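Side-chain contacts in mandelate racemase/muconate lactonizing enzyme family protein (Sulfitobacter sp. NAS-14.1, PDB 3T4W), which probably acts as a lyase or racemase of the enolase superfamily, although its substrate and exact reaction are not established: residues Met23-Leu28 with Ile121-Ile126; Leu47-Leu50 with Ile56-Trp59; Glu77-Arg82 with Leu110-Ala115. All blocks are in the same frame, centred on the assembly; numbering follows the deposited sequence.

Contact 1: Met23-Leu28 with Ile121-Ile126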
ATOM      1  N   MET A  23       6.340  34.971  37.945  1.00 20.47           N
ATOM      2  CA  MET A  23       7.035  35.703  36.934  1.00 22.73           C
ATOM      3  C   MET A  23       6.169  35.923  35.696  1.00 25.98           C
ATOM      4  O   MET A  23       5.629  35.000  35.169  1.00 21.25           O
ATOM      5  CB  MET A  23       8.203  34.860  36.485  1.00 21.64           C
ATOM      6  CG  MET A  23       9.513  35.166  37.021  1.00 27.40           C
ATOM      7  SD  MET A  23      10.702  34.112  36.339  1.00 25.93           S
ATOM      8  CE  MET A  23       9.782  32.852  35.636  1.00 24.68           C
ATOM      9  N   LYS A  24       6.081  37.158  35.224  1.00 23.94           N
ATOM     10  CA  LYS A  24       5.541  37.456  33.926  1.00 18.83           C
ATOM     11  C   LYS A  24       6.521  38.107  32.993  1.00 16.93           C
ATOM     12  O   LYS A  24       7.240  38.949  33.363  1.00 16.74           O
ATOM     13  CB  LYS A  24       4.286  38.277  34.036  1.00 20.07           C
ATOM     14  CG  LYS A  24       3.256  37.657  34.866  1.00 25.15           C
ATOM     15  CD  LYS A  24       2.363  38.694  35.407  1.00 30.08           C
ATOM     16  CE  LYS A  24       1.378  38.121  36.362  1.00 40.66           C
ATOM     17  NZ  LYS A  24       0.626  39.209  37.010  1.00 39.04           N
ATOM     18  N   LEU A  25       6.503  37.693  31.744  1.00 18.36           N
ATOM     19  CA  LEU A  25       7.256  38.376  30.700  1.00 15.05           C
ATOM     20  C   LEU A  25       6.692  39.775  30.517  1.00 17.02           C
ATOM     21  O   LEU A  25       5.475  39.943  30.429  1.00 15.66           O
ATOM     22  CB  LEU A  25       7.128  37.620  29.384  1.00 14.70           C
ATOM     23  CG  LEU A  25       7.606  36.174  29.374  1.00 14.72           C
ATOM     24  CD1 LEU A  25       7.166  35.521  28.080  1.00 16.15           C
ATOM     25  CD2 LEU A  25       9.116  36.108  29.552  1.00 14.13           C
ATOM     26  N   GLN A  26       7.560  40.783  30.463  1.00 14.86           N
ATOM     27  CA  GLN A  26       7.074  42.143  30.260  1.00 18.17           C
ATOM     28  C   GLN A  26       7.791  42.890  29.131  1.00 15.40           C
ATOM     29  O   GLN A  26       7.142  43.494  28.283  1.00 11.96           O
ATOM     30  CB  GLN A  26       7.043  42.944  31.579  1.00 16.62           C
ATOM     31  CG  GLN A  26       8.214  43.872  31.837  1.00 19.06           C
ATOM     32  CD  GLN A  26       8.035  44.705  33.110  1.00 29.33           C
ATOM     33  OE1 GLN A  26       7.012  44.608  33.793  1.00 30.21           O
ATOM     34  NE2 GLN A  26       9.035  45.524  33.431  1.00 27.01           N
ATOM     35  N   ASP A  27       9.115  42.815  29.100  1.00 14.88           N
ATOM     36  CA  ASP A  27       9.889  43.571  28.118  1.00 17.68           C
ATOM     37  C   ASP A  27      10.443  42.734  26.966  1.00 18.71           C
ATOM     38  O   ASP A  27      10.734  41.542  27.115  1.00 13.60           O
ATOM     39  CB  ASP A  27      11.031  44.319  28.801  1.00 17.56           C
ATOM     40  CG  ASP A  27      10.534  45.393  29.731  1.00 22.91           C
ATOM     41  OD1 ASP A  27       9.541  46.061  29.359  1.00 18.94           O
ATOM     42  OD2 ASP A  27      11.131  45.559  30.826  1.00 22.29           O
ATOM     43  N   LEU A  28      10.595  43.383  25.817  1.00 17.85           N
ATOM     44  CA  LEU A  28      11.181  42.742  24.653  1.00 15.70           C
ATOM     45  C   LEU A  28      12.099  43.703  23.930  1.00 14.85           C
ATOM     46  O   LEU A  28      11.699  44.815  23.584  1.00 16.76           O
ATOM     47  CB  LEU A  28      10.092  42.262  23.693  1.00 16.78           C
ATOM     48  CG  LEU A  28      10.523  42.257  22.223  1.00 15.21           C
ATOM     49  CD1 LEU A  28      11.288  40.990  21.892  1.00 13.62           C
ATOM     50  CD2 LEU A  28       9.324  42.426  21.302  1.00 16.14           C
ATOM     51  N   ILE A 121      12.916  30.412  23.036  1.00 12.23           N
ATOM     52  CA  ILE A 121      14.263  30.115  23.513  1.00 13.16           C
ATOM     53  C   ILE A 121      14.622  31.016  24.682  1.00 13.03           C
ATOM     54  O   ILE A 121      15.103  30.549  25.718  1.00 14.53           O
ATOM     55  CB  ILE A 121      15.324  30.286  22.417  1.00 14.81           C
ATOM     56  CG1 ILE A 121      15.199  29.178  21.376  1.00 13.61           C
ATOM     57  CG2 ILE A 121      16.733  30.293  23.029  1.00 12.88           C
ATOM     58  CD1 ILE A 121      16.109  29.380  20.205  1.00 12.80           C
ATOM     59  N   ALA A 122      14.386  32.311  24.515  1.00 12.52           N
ATOM     60  CA  ALA A 122      14.676  33.256  25.580  1.00 12.80           C
ATOM     61  C   ALA A 122      13.930  32.838  26.844  1.00 13.02           C
ATOM     62  O   ALA A 122      14.446  32.981  27.947  1.00 15.61           O
ATOM     63  CB  ALA A 122      14.294  34.670  25.162  1.00 11.21           C
ATOM     64  N   CYS A 123      12.716  32.317  26.673  1.00 12.14           N
ATOM     65  CA  CYS A 123      11.919  31.851  27.805  1.00 12.37           C
ATOM     66  C   CYS A 123      12.655  30.791  28.625  1.00 15.40           C
ATOM     67  O   CYS A 123      12.649  30.842  29.858  1.00 16.31           O
ATOM     68  CB  CYS A 123      10.564  31.311  27.335  1.00 12.43           C
ATOM     69  SG  CYS A 123       9.375  32.599  26.858  1.00 15.90           S
ATOM     70  N   TRP A 124      13.287  29.839  27.940  1.00 12.96           N
ATOM     71  CA  TRP A 124      14.030  28.777  28.612  1.00 14.40           C
ATOM     72  C   TRP A 124      15.277  29.289  29.333  1.00 14.35           C
ATOM     73  O   TRP A 124      15.645  28.770  30.393  1.00 13.06           O
ATOM     74  CB  TRP A 124      14.392  27.661  27.629  1.00 14.34           C
ATOM     75  CG  TRP A 124      13.211  26.829  27.263  1.00 15.06           C
ATOM     76  CD1 TRP A 124      12.453  26.932  26.134  1.00 14.01           C
ATOM     77  CD2 TRP A 124      12.628  25.779  28.045  1.00 15.01           C
ATOM     78  NE1 TRP A 124      11.437  26.007  26.161  1.00 13.66           N
ATOM     79  CE2 TRP A 124      11.524  25.285  27.320  1.00 12.87           C
ATOM     80  CE3 TRP A 124      12.934  25.207  29.284  1.00 13.09           C
ATOM     81  CZ2 TRP A 124      10.724  24.246  27.794  1.00 11.29           C
ATOM     82  CZ3 TRP A 124      12.139  24.170  29.752  1.00 13.31           C
ATOM     83  CH2 TRP A 124      11.045  23.705  29.008  1.00 14.10           C
ATOM     84  N   ASP A 125      15.927  30.296  28.756  1.00 12.69           N
ATOM     85  CA  ASP A 125      17.069  30.928  29.406  1.00 12.05           C
ATOM     86  C   ASP A 125      16.572  31.506  30.725  1.00 14.47           C
ATOM     87  O   ASP A 125      17.161  31.278  31.777  1.00 12.56           O
ATOM     88  CB  ASP A 125      17.658  32.031  28.518  1.00 11.78           C
ATOM     89  CG  ASP A 125      19.074  32.414  28.916  1.00 14.67           C
ATOM     90  OD1 ASP A 125      19.759  31.579  29.545  1.00 11.81           O
ATOM     91  OD2 ASP A 125      19.506  33.551  28.591  1.00 15.49           O
ATOM     92  N   ILE A 126      15.460  32.232  30.662  1.00 12.82           N
ATOM     93  CA  ILE A 126      14.848  32.795  31.861  1.00 16.61           C
ATOM     94  C   ILE A 126      14.475  31.720  32.895  1.00 16.20           C
ATOM     95  O   ILE A 126      14.809  31.840  34.076  1.00 18.10           O
ATOM     96  CB  ILE A 126      13.627  33.681  31.507  1.00 17.66           C
ATOM     97  CG1 ILE A 126      14.106  35.049  31.007  1.00 17.34           C
ATOM     98  CG2 ILE A 126      12.701  33.841  32.706  1.00 14.37           C
ATOM     99  CD1 ILE A 126      13.031  35.873  30.325  1.00 15.52           C
TER
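Leu-25 forks over the helix of Ile-121-Ile-126 and touches two of its residues with separate methyls. With CG lying beside the backbone N and anti to the carbonyl carbon (chi1 -59°), the branch point is placed so that CD1 reaches Cys-123 SG at 3.9 Å while CD2 reaches Ile-126 CD1 at 4.0 Å. The side chains of Leu-25 and Ile-126 approach at a slant, meeting through these last two methyls. Ile-126 has a second branch in use: its CG2, anti to the backbone N, approaches Met-23 SD at 4.2 Å, the two side chains sliding past each other in opposite senses. Sulfur thus enters at both outer points of the contact and aliphatic carbon at its middle. These are apolar van der Waals contacts, all four side chains are buried, and no hydrogen bond crosses between the segments.

Polar links run elsewhere or stay within a segment. Gln-26 NE2 gives a weak hydrogen bond to Asp-27 OD2 (3.3 Å), and the Lys-24 N-H is taken by Asp-53 OD1; on the helix, Asp-125 OD1 is held by Leu-387 N. Gln-26 and Asp-27 both oppose Thr-51, a classic beta bulge. Strand 25-33, an outer strand of the three-stranded antiparallel sheet, and helix 110-130 here form the sheet-on-helix packing characteristic of the N-terminal capping domain of the enolase superfamily.

Contact 2: Leu47-Leu50 with Ile56-Trp59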
ATOM      1  N   LEU A  47      18.705  38.413  17.345  1.00 14.93           N
ATOM      2  CA  LEU A  47      18.608  38.135  18.773  1.00 15.82           C
ATOM      3  C   LEU A  47      17.386  38.828  19.371  1.00 14.54           C
ATOM      4  O   LEU A  47      17.034  39.947  18.986  1.00 12.79           O
ATOM      5  CB  LEU A  47      19.874  38.594  19.510  1.00 14.02           C
ATOM      6  CG  LEU A  47      21.227  38.232  18.887  1.00 15.54           C
ATOM      7  CD1 LEU A  47      22.343  38.939  19.622  1.00 11.61           C
ATOM      8  CD2 LEU A  47      21.464  36.723  18.869  1.00 12.97           C
ATOM      9  N   VAL A  48      16.736  38.143  20.303  1.00 12.68           N
ATOM     10  CA  VAL A  48      15.700  38.738  21.125  1.00 11.15           C
ATOM     11  C   VAL A  48      16.173  38.661  22.566  1.00 14.55           C
ATOM     12  O   VAL A  48      16.742  37.653  22.995  1.00 13.69           O
ATOM     13  CB  VAL A  48      14.339  38.013  20.987  1.00 11.87           C
ATOM     14  CG1 VAL A  48      13.764  38.202  19.591  1.00  9.91           C
ATOM     15  CG2 VAL A  48      14.463  36.527  21.342  1.00 10.21           C
ATOM     16  N   LYS A  49      15.959  39.736  23.310  1.00 15.94           N
ATOM     17  CA  LYS A  49      16.310  39.750  24.718  1.00 13.17           C
ATOM     18  C   LYS A  49      15.042  39.978  25.507  1.00 15.51           C
ATOM     19  O   LYS A  49      14.405  41.020  25.373  1.00 16.25           O
ATOM     20  CB  LYS A  49      17.318  40.858  25.005  1.00 13.74           C
ATOM     21  CG  LYS A  49      17.337  41.312  26.447  1.00 15.18           C
ATOM     22  CD  LYS A  49      18.255  42.501  26.620  1.00 15.44           C
ATOM     23  CE  LYS A  49      18.435  42.833  28.086  1.00 17.29           C
ATOM     24  NZ  LYS A  49      19.390  43.962  28.291  1.00 21.92           N
ATOM     25  N   LEU A  50      14.657  38.996  26.312  1.00 14.69           N
ATOM     26  CA  LEU A  50      13.453  39.142  27.119  1.00 15.15           C
ATOM     27  C   LEU A  50      13.767  39.386  28.591  1.00 15.09           C
ATOM     28  O   LEU A  50      14.774  38.914  29.113  1.00 15.90           O
ATOM     29  CB  LEU A  50      12.512  37.946  26.935  1.00 12.13           C
ATOM     30  CG  LEU A  50      11.895  37.832  25.537  1.00 12.53           C
ATOM     31  CD1 LEU A  50      11.039  36.586  25.439  1.00 16.38           C
ATOM     32  CD2 LEU A  50      11.085  39.065  25.151  1.00 12.21           C
ATOM     33  N   ILE A  56      14.428  39.164  35.614  1.00 13.48           N
ATOM     34  CA  ILE A  56      15.232  38.114  34.997  1.00 15.50           C
ATOM     35  C   ILE A  56      15.329  38.334  33.481  1.00 15.38           C
ATOM     36  O   ILE A  56      14.345  38.691  32.829  1.00 14.95           O
ATOM     37  CB  ILE A  56      14.674  36.708  35.324  1.00 16.79           C
ATOM     38  CG1 ILE A  56      14.423  36.576  36.830  1.00 18.16           C
ATOM     39  CG2 ILE A  56      15.623  35.624  34.847  1.00 15.29           C
ATOM     40  CD1 ILE A  56      14.377  35.135  37.326  1.00 22.55           C
ATOM     41  N   VAL A  57      16.526  38.139  32.933  1.00 15.76           N
ATOM     42  CA  VAL A  57      16.770  38.326  31.505  1.00 16.18           C
ATOM     43  C   VAL A  57      17.079  37.007  30.781  1.00 17.77           C
ATOM     44  O   VAL A  57      17.873  36.196  31.260  1.00 15.26           O
ATOM     45  CB  VAL A  57      17.942  39.296  31.259  1.00 14.82           C
ATOM     46  CG1 VAL A  57      18.235  39.404  29.764  1.00 13.43           C
ATOM     47  CG2 VAL A  57      17.632  40.653  31.848  1.00 14.99           C
ATOM     48  N   GLY A  58      16.444  36.810  29.628  1.00 14.09           N
ATOM     49  CA  GLY A  58      16.732  35.676  28.769  1.00 13.29           C
ATOM     50  C   GLY A  58      17.079  36.119  27.357  1.00 11.92           C
ATOM     51  O   GLY A  58      16.582  37.130  26.869  1.00 10.80           O
ATOM     52  N   TRP A  59      17.950  35.363  26.702  1.00 13.27           N
ATOM     53  CA  TRP A  59      18.275  35.605  25.308  1.00 11.47           C
ATOM     54  C   TRP A  59      17.772  34.475  24.406  1.00 12.69           C
ATOM     55  O   TRP A  59      17.875  33.298  24.749  1.00 10.21           O
ATOM     56  CB  TRP A  59      19.780  35.777  25.147  1.00 14.02           C
ATOM     57  CG  TRP A  59      20.301  37.027  25.790  1.00 15.59           C
ATOM     58  CD1 TRP A  59      20.670  37.188  27.095  1.00 11.05           C
ATOM     59  CD2 TRP A  59      20.511  38.297  25.152  1.00 14.81           C
ATOM     60  NE1 TRP A  59      21.096  38.473  27.308  1.00 14.74           N
ATOM     61  CE2 TRP A  59      21.010  39.177  26.134  1.00 15.83           C
ATOM     62  CE3 TRP A  59      20.324  38.773  23.850  1.00 11.66           C
ATOM     63  CZ2 TRP A  59      21.328  40.512  25.853  1.00 13.39           C
ATOM     64  CZ3 TRP A  59      20.639  40.096  23.572  1.00 15.56           C
ATOM     65  CH2 TRP A  59      21.138  40.952  24.575  1.00 13.20           C
TER
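Lys-49 lays its aliphatic chain over the indole of Trp-59, its non-hydrogen-bonded partner in an antiparallel strand pair. Its CB sits 3.7 Å from the centroid of the Trp-59 six-membered ring and 12° off the ring normal, a CH-pi contact. Because CG is anti to the backbone N (chi1 157°) and the chain beyond is extended, CG comes to 3.9 Å from Val-57 CG1, CD passes Trp-59 CZ2 at 3.7 Å, and CE meets Val-57 CG1 again at 3.8 Å. NZ goes on to a salt bridge with Glu-393. Leu-47 CB lies near the plane of the indole, at its edge, 4.4 Å from Trp-59 CE3. With an alanine at Trp-59, CB and CD of Lys-49 would probably lose their apolar cover, and Leu-47 CB its neighbour at the ring edge. One residue on, Leu-50 and Gly-58 form the hydrogen-bonded pair, with Leu-50 N to Gly-58 O and Gly-58 N to Leu-50 O both 2.7 Å. Strand 45-52 is the middle of the sheet, between strands 25-33 and 57-62; on the face away from Lys-49 and Trp-59, Val-48 and Leu-50 pack against helices 69-83 and 110-130.

Contact 3: Glu77-Arg82 with Leu110-Ala115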
ATOM      1  N   GLU A  77       7.826  41.627  17.229  1.00 14.64           N
ATOM      2  CA  GLU A  77       7.134  42.508  18.168  1.00 16.34           C
ATOM      3  C   GLU A  77       5.665  42.108  18.298  1.00 14.14           C
ATOM      4  O   GLU A  77       5.128  42.029  19.403  1.00 15.06           O
ATOM      5  CB  GLU A  77       7.240  43.978  17.738  1.00 20.86           C
ATOM      6  CG  GLU A  77       8.596  44.634  17.998  1.00 23.80           C
ATOM      7  CD  GLU A  77       8.726  45.999  17.328  1.00 33.43           C
ATOM      8  OE1 GLU A  77       7.679  46.616  17.019  1.00 36.00           O
ATOM      9  OE2 GLU A  77       9.872  46.453  17.107  1.00 31.98           O
ATOM     10  N   ASP A  78       5.020  41.853  17.163  1.00 13.98           N
ATOM     11  CA  ASP A  78       3.604  41.502  17.147  1.00 14.75           C
ATOM     12  C   ASP A  78       3.367  40.192  17.890  1.00 16.83           C
ATOM     13  O   ASP A  78       2.526  40.117  18.795  1.00 15.00           O
ATOM     14  CB  ASP A  78       3.085  41.413  15.704  1.00 14.30           C
ATOM     15  CG  ASP A  78       1.596  41.071  15.629  1.00 16.70           C
ATOM     16  OD1 ASP A  78       1.193  39.995  16.127  1.00 17.64           O
ATOM     17  OD2 ASP A  78       0.828  41.871  15.052  1.00 14.06           O
ATOM     18  N   VAL A  79       4.117  39.161  17.514  1.00 14.38           N
ATOM     19  CA  VAL A  79       3.971  37.856  18.139  1.00 13.74           C
ATOM     20  C   VAL A  79       4.118  37.946  19.656  1.00 14.50           C
ATOM     21  O   VAL A  79       3.366  37.304  20.401  1.00 15.01           O
ATOM     22  CB  VAL A  79       4.981  36.842  17.579  1.00 14.00           C
ATOM     23  CG1 VAL A  79       5.059  35.610  18.480  1.00 13.63           C
ATOM     24  CG2 VAL A  79       4.597  36.455  16.161  1.00 13.59           C
ATOM     25  N   PHE A  80       5.076  38.749  20.112  1.00 12.96           N
ATOM     26  CA  PHE A  80       5.359  38.843  21.546  1.00 15.22           C
ATOM     27  C   PHE A  80       4.242  39.531  22.320  1.00 13.44           C
ATOM     28  O   PHE A  80       3.793  39.037  23.355  1.00 14.08           O
ATOM     29  CB  PHE A  80       6.690  39.556  21.823  1.00 15.20           C
ATOM     30  CG  PHE A  80       6.922  39.843  23.284  1.00 14.35           C
ATOM     31  CD1 PHE A  80       7.309  38.829  24.153  1.00 15.65           C
ATOM     32  CD2 PHE A  80       6.736  41.119  23.795  1.00 14.68           C
ATOM     33  CE1 PHE A  80       7.517  39.087  25.509  1.00 17.09           C
ATOM     34  CE2 PHE A  80       6.935  41.387  25.143  1.00 14.97           C
ATOM     35  CZ  PHE A  80       7.328  40.366  26.003  1.00 17.04           C
ATOM     36  N   ALA A  81       3.798  40.674  21.816  1.00 11.85           N
ATOM     37  CA  ALA A  81       2.770  41.443  22.499  1.00 15.87           C
ATOM     38  C   ALA A  81       1.457  40.685  22.473  1.00 11.42           C
ATOM     39  O   ALA A  81       0.699  40.683  23.437  1.00 11.95           O
ATOM     40  CB  ALA A  81       2.607  42.816  21.845  1.00 12.76           C
ATOM     41  N   ARG A  82       1.196  40.032  21.356  1.00 12.00           N
ATOM     42  CA  ARG A  82      -0.072  39.360  21.161  1.00 13.42           C
ATOM     43  C   ARG A  82      -0.203  38.089  22.004  1.00 12.39           C
ATOM     44  O   ARG A  82      -1.255  37.839  22.590  1.00 12.15           O
ATOM     45  CB  ARG A  82      -0.256  39.040  19.675  1.00 15.35           C
ATOM     46  CG  ARG A  82      -1.688  38.789  19.259  1.00 18.43           C
ATOM     47  CD  ARG A  82      -1.818  38.640  17.741  1.00 17.54           C
ATOM     48  NE  ARG A  82      -1.418  39.831  16.985  1.00 15.75           N
ATOM     49  CZ  ARG A  82      -2.137  40.950  16.890  1.00 19.58           C
ATOM     50  NH1 ARG A  82      -3.299  41.061  17.529  1.00 17.02           N
ATOM     51  NH2 ARG A  82      -1.690  41.965  16.156  1.00 17.11           N
ATOM     52  N   LEU A 110       5.926  29.639   8.521  1.00 15.82           N
ATOM     53  CA  LEU A 110       7.378  29.719   8.586  1.00 13.89           C
ATOM     54  C   LEU A 110       7.918  31.027   9.182  1.00 14.78           C
ATOM     55  O   LEU A 110       8.959  31.020   9.837  1.00 15.09           O
ATOM     56  CB  LEU A 110       7.973  29.499   7.195  1.00 12.27           C
ATOM     57  CG  LEU A 110       9.490  29.321   7.144  1.00 13.39           C
ATOM     58  CD1 LEU A 110       9.906  28.016   7.800  1.00 11.41           C
ATOM     59  CD2 LEU A 110       9.993  29.402   5.699  1.00 13.89           C
ATOM     60  N   THR A 111       7.233  32.143   8.942  1.00 14.33           N
ATOM     61  CA  THR A 111       7.707  33.443   9.434  1.00 14.25           C
ATOM     62  C   THR A 111       7.313  33.718  10.895  1.00 13.94           C
ATOM     63  O   THR A 111       8.152  34.122  11.699  1.00 12.74           O
ATOM     64  CB  THR A 111       7.273  34.626   8.519  1.00 13.32           C
ATOM     65  OG1 THR A 111       8.220  34.781   7.458  1.00 10.72           O
ATOM     66  CG2 THR A 111       7.222  35.926   9.305  1.00 13.53           C
ATOM     67  N   VAL A 112       6.046  33.494  11.237  1.00 13.23           N
ATOM     68  CA  VAL A 112       5.601  33.690  12.611  1.00 12.85           C
ATOM     69  C   VAL A 112       6.361  32.736  13.529  1.00 14.55           C
ATOM     70  O   VAL A 112       6.901  33.132  14.563  1.00 14.78           O
ATOM     71  CB  VAL A 112       4.083  33.476  12.764  1.00 11.99           C
ATOM     72  CG1 VAL A 112       3.700  33.428  14.227  1.00 15.03           C
ATOM     73  CG2 VAL A 112       3.316  34.578  12.067  1.00 14.63           C
ATOM     74  N   MET A 113       6.427  31.479  13.125  1.00 12.75           N
ATOM     75  CA  MET A 113       7.089  30.473  13.931  1.00 13.85           C
ATOM     76  C   MET A 113       8.578  30.756  14.095  1.00 16.14           C
ATOM     77  O   MET A 113       9.183  30.381  15.102  1.00 16.45           O
ATOM     78  CB  MET A 113       6.848  29.082  13.347  1.00 16.30           C
ATOM     79  CG  MET A 113       6.683  28.025  14.406  1.00 19.02           C
ATOM     80  SD  MET A 113       5.108  28.027  15.314  1.00 25.94           S
ATOM     81  CE  MET A 113       4.496  29.708  15.218  1.00 16.68           C
ATOM     82  N   GLY A 114       9.171  31.424  13.113  1.00 12.91           N
ATOM     83  CA  GLY A 114      10.554  31.831  13.239  1.00 12.50           C
ATOM     84  C   GLY A 114      10.663  32.851  14.354  1.00 14.99           C
ATOM     85  O   GLY A 114      11.616  32.840  15.133  1.00 15.75           O
ATOM     86  N   ALA A 115       9.677  33.742  14.429  1.00 14.14           N
ATOM     87  CA  ALA A 115       9.666  34.768  15.461  1.00 15.26           C
ATOM     88  C   ALA A 115       9.452  34.118  16.819  1.00 14.03           C
ATOM     89  O   ALA A 115      10.166  34.411  17.768  1.00 14.70           O
ATOM     90  CB  ALA A 115       8.583  35.811  15.186  1.00 13.62           C
TER
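Val-79 meets Val-112 and Ala-115 between the helices, whereas the flat groups of the segments lie apart from that apolar seam. The guanidinium of Arg-82 takes the carboxylate of Asp-78, one turn earlier, side-on at its edge: NE to Asp-78 OD1 and NH2 to Asp-78 OD2 are both 2.8 Å. Each oxygen is met on its syn side, and OD1 lies only 13° out of the guanidinium plane, although the donors stand well out of the carboxylate plane, NH2 by 31°. The two bonds fix the rotation of both groups. The ring of Phe-80 is turned to the sheet side, where it touches Leu-28.

The seam itself joins helix 69-83 to the first turns of helix 110-130, two helices of the capping domain of this enolase-superfamily fold. Val-79 supplies one methyl to both partners. Its CG2 stands beside the backbone N, since CG1 is the branch anti to that nitrogen (chi1 165°), and it reaches Val-112 CG1 at 3.7 Å and Ala-115 CB at 4.2 Å. The two valines approach at a slant. The seam is made by small side chains, and the CA atoms of Val-79 and Ala-115 are 7.0 Å apart.

A second subunit borders this corner: its Gly-68 N donates to Asp-78 OD2, its Asn-404 O accepts from Arg-82 NH1, and its Asp-109 hydrogen-bonds Thr-111 OG1.

Overall arrangement
The touching residues of contacts 1 and 3 are all buried, whereas contact 2 is partly exposed at Lys-49, Ile-56 and Val-57. Contacts 1 and 3 share helix 110-130, using different turns, and their centres are about 14 Å apart; both rely on apolar side chains alone. Contact 2, whose centre is about 6 Å from that of contact 1, differs in having backbone hydrogen bonds within the sheet and a lysine chain over an indole. Asp-125 OD2, 3.0 Å from Trp-59 N in a probable hydrogen bond, ties contacts 1 and 2 together. Phe-80 links contact 3 to both, touching Leu-28 and Leu-50. Of the three, contact 3 alone borders another subunit, and there charged groups flank its apolar seam.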